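Local coordinates for protein mannan endo-1,4-beta-mannosidase (Cryptopygus antarcticus, PDB 4OOZ) that hydrolyses internal beta-1,4-mannosidic linkages at random in mannans, galactomannans and glucomannans, releasing mostly short manno-oligosaccharides, at residues R47-D52 with R81-V86. Numbering follows the deposited sequence.
With BMA (beta-D-mannopyranose), chain G.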
loop_
_atom_site.group_PDB
_atom_site.type_symbol
_atom_site.label_atom_id
_atom_site.label_comp_id
_atom_site.label_asym_id
_atom_site.label_seq_id
_atom_site.Cartn_x
_atom_site.Cartn_y
_atom_site.Cartn_z
ATOM N N ARG A 47 6.372 -8.190 11.211
ATOM C CA ARG A 47 6.660 -8.925 12.437
ATOM C C ARG A 47 8.020 -8.462 12.939
ATOM O O ARG A 47 8.174 -8.089 14.100
ATOM C CB ARG A 47 6.650 -10.433 12.189
ATOM C CG ARG A 47 7.373 -11.250 13.240
ATOM C CD ARG A 47 6.599 -11.336 14.539
ATOM N NE ARG A 47 7.224 -12.271 15.472
ATOM C CZ ARG A 47 6.705 -12.616 16.647
ATOM N NH1 ARG A 47 5.541 -12.108 17.035
ATOM N NH2 ARG A 47 7.344 -13.474 17.432
ATOM N N SER A 48 9.000 -8.487 12.040
ATOM C CA SER A 48 10.312 -7.903 12.287
ATOM C C SER A 48 10.552 -6.795 11.272
ATOM O O SER A 48 10.598 -7.052 10.071
ATOM C CB SER A 48 11.415 -8.957 12.187
ATOM O OG SER A 48 11.205 -10.012 13.109
ATOM N N TYR A 49 10.707 -5.568 11.755
ATOM C CA TYR A 49 10.803 -4.401 10.885
ATOM C C TYR A 49 11.921 -4.498 9.847
ATOM O O TYR A 49 13.097 -4.318 10.163
ATOM C CB TYR A 49 11.001 -3.144 11.727
ATOM C CG TYR A 49 10.846 -1.862 10.948
ATOM C CD1 TYR A 49 9.629 -1.523 10.380
ATOM C CD2 TYR A 49 11.911 -0.985 10.791
ATOM C CE1 TYR A 49 9.472 -0.355 9.674
ATOM C CE2 TYR A 49 11.763 0.190 10.083
ATOM C CZ TYR A 49 10.539 0.501 9.531
ATOM O OH TYR A 49 10.377 1.665 8.820
ATOM N N GLY A 50 11.543 -4.783 8.606
ATOM C CA GLY A 50 12.486 -4.776 7.506
ATOM C C GLY A 50 13.218 -6.086 7.297
ATOM O O GLY A 50 14.026 -6.206 6.374
ATOM N N SER A 51 12.945 -7.070 8.148
ATOM C CA SER A 51 13.604 -8.365 8.021
ATOM C C SER A 51 12.625 -9.524 8.176
ATOM O O SER A 51 12.942 -10.530 8.808
ATOM C CB SER A 51 14.733 -8.497 9.046
ATOM O OG SER A 51 14.227 -8.794 10.334
ATOM N N ASP A 52 11.437 -9.376 7.598
ATOM C CA ASP A 52 10.446 -10.448 7.596
ATOM C C ASP A 52 10.746 -11.446 6.488
ATOM O O ASP A 52 10.506 -12.644 6.633
ATOM C CB ASP A 52 9.037 -9.884 7.426
ATOM C CG ASP A 52 8.483 -9.303 8.710
ATOM O OD1 ASP A 52 8.655 -9.931 9.776
ATOM O OD2 ASP A 52 7.885 -8.211 8.654
ATOM N N ARG A 81 -1.903 -5.962 4.720
ATOM C CA ARG A 81 -0.886 -5.103 4.123
ATOM C C ARG A 81 0.468 -5.351 4.783
ATOM O O ARG A 81 0.640 -5.098 5.974
ATOM C CB ARG A 81 -1.285 -3.632 4.249
ATOM C CG ARG A 81 -0.361 -2.660 3.530
ATOM C CD ARG A 81 -1.004 -1.289 3.443
ATOM N NE ARG A 81 -0.127 -0.277 2.862
ATOM C CZ ARG A 81 0.487 0.670 3.564
ATOM N NH1 ARG A 81 0.328 0.731 4.878
ATOM N NH2 ARG A 81 1.259 1.556 2.955
ATOM N N VAL A 82 1.423 -5.848 4.003
ATOM C CA VAL A 82 2.728 -6.226 4.537
ATOM C C VAL A 82 3.883 -5.503 3.840
ATOM O O VAL A 82 3.950 -5.448 2.611
ATOM C CB VAL A 82 2.943 -7.746 4.427
ATOM C CG1 VAL A 82 2.067 -8.469 5.423
ATOM C CG2 VAL A 82 2.625 -8.224 3.028
ATOM N N TRP A 83 4.790 -4.946 4.636
ATOM C CA TRP A 83 5.952 -4.237 4.100
ATOM C C TRP A 83 7.084 -5.209 3.760
ATOM O O TRP A 83 7.207 -6.271 4.369
ATOM C CB TRP A 83 6.444 -3.175 5.091
ATOM C CG TRP A 83 5.466 -2.056 5.321
ATOM C CD1 TRP A 83 4.148 -2.032 4.969
ATOM C CD2 TRP A 83 5.732 -0.795 5.949
ATOM N NE1 TRP A 83 3.578 -0.841 5.339
ATOM C CE2 TRP A 83 4.528 -0.063 5.943
ATOM C CE3 TRP A 83 6.871 -0.215 6.515
ATOM C CZ2 TRP A 83 4.430 1.217 6.482
ATOM C CZ3 TRP A 83 6.772 1.055 7.049
ATOM C CH2 TRP A 83 5.560 1.758 7.030
ATOM N N VAL A 84 7.908 -4.842 2.782
ATOM C CA VAL A 84 8.961 -5.732 2.301
ATOM C C VAL A 84 10.361 -5.122 2.445
ATOM O O VAL A 84 11.063 -5.400 3.417
ATOM C CB VAL A 84 8.725 -6.120 0.828
ATOM C CG1 VAL A 84 9.760 -7.135 0.368
ATOM C CG2 VAL A 84 7.329 -6.683 0.654
ATOM N N HIS A 85 10.762 -4.296 1.482
ATOM C CA HIS A 85 12.096 -3.703 1.491
ATOM C C HIS A 85 12.294 -2.773 2.680
ATOM O O HIS A 85 13.337 -2.796 3.331
ATOM C CB HIS A 85 12.366 -2.935 0.194
ATOM C CG HIS A 85 12.279 -3.784 -1.039
ATOM N ND1 HIS A 85 12.357 -5.152 -1.006
ATOM C CD2 HIS A 85 12.140 -3.437 -2.342
ATOM C CE1 HIS A 85 12.260 -5.626 -2.240
ATOM N NE2 HIS A 85 12.129 -4.610 -3.064
ATOM N N VAL A 86 11.281 -1.958 2.947
ATOM C CA VAL A 86 11.294 -0.999 4.047
ATOM C C VAL A 86 12.484 -0.041 3.943
ATOM O O VAL A 86 12.448 0.908 3.163
ATOM C CB VAL A 86 11.313 -1.709 5.415
ATOM C CG1 VAL A 86 11.006 -0.724 6.517
ATOM C CG2 VAL A 86 10.300 -2.840 5.434
HETATM C C1 BMA G . 3.438 4.301 9.154
HETATM C C2 BMA G . 3.270 5.721 8.705
HETATM C C3 BMA G . 3.753 6.640 9.802
HETATM C C4 BMA G . 3.036 6.338 11.124
HETATM C C5 BMA G . 3.041 4.834 11.453
HETATM C C6 BMA G . 2.067 4.508 12.564
HETATM O O1 BMA G . 2.915 3.513 8.124
HETATM O O2 BMA G . 1.885 5.996 8.557
HETATM O O3 BMA G . 3.550 8.008 9.457
HETATM O O4 BMA G . 3.675 7.040 12.184
HETATM O O5 BMA G . 2.655 4.065 10.295
HETATM O O6 BMA G . 1.696 5.714 13.221
HETATM O O HOH W 1 10.917 -7.677 5.099
#
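At the substrate-binding tryptophan W83, near the C-terminal end of strand 79-86, the ring of Y49, from the loop that follows strand 35-45, meets both W83 and V86, one at its edge and one over a face. V86 sends CG1 over that face, 3.7 Å from the centroid and 30° off the normal, a CH-pi contact. With CG anti to the backbone N (chi1 -169°), the Y49 ring extends from the loop to the strand end, bringing CE1 to 4.0 Å from W83 CZ3, which lies at the edge of the phenol, near the phenol plane. Strands 35-45 and 79-86 are parallel neighbours in the (beta/alpha)8 barrel of glycosyl hydrolase family 5, and the contact joins the loop after the first to the end of the second. W83 turns its far edge to the mannose, CZ2 lying 3.2 Å from BMA O1. The Y49 hydroxyl is hydrogen-bonded to E87, so an alanine at Y49 would probably leave that carboxylate without this partner, and V86 CG1 and W83 CZ3 without the ring they pack on. G50 sits in a type II turn from S48 to S51, its CA 3.6 Å from V86 CG2. No direct hydrogen bond joins the segments; one water accepts from D52 N and donates to V84 O. The D52 carboxylate in turn ties down the loop, OD1 taking S48 N at 2.7 Å and 170°, and OD2 taking R47 N, both on syn sides.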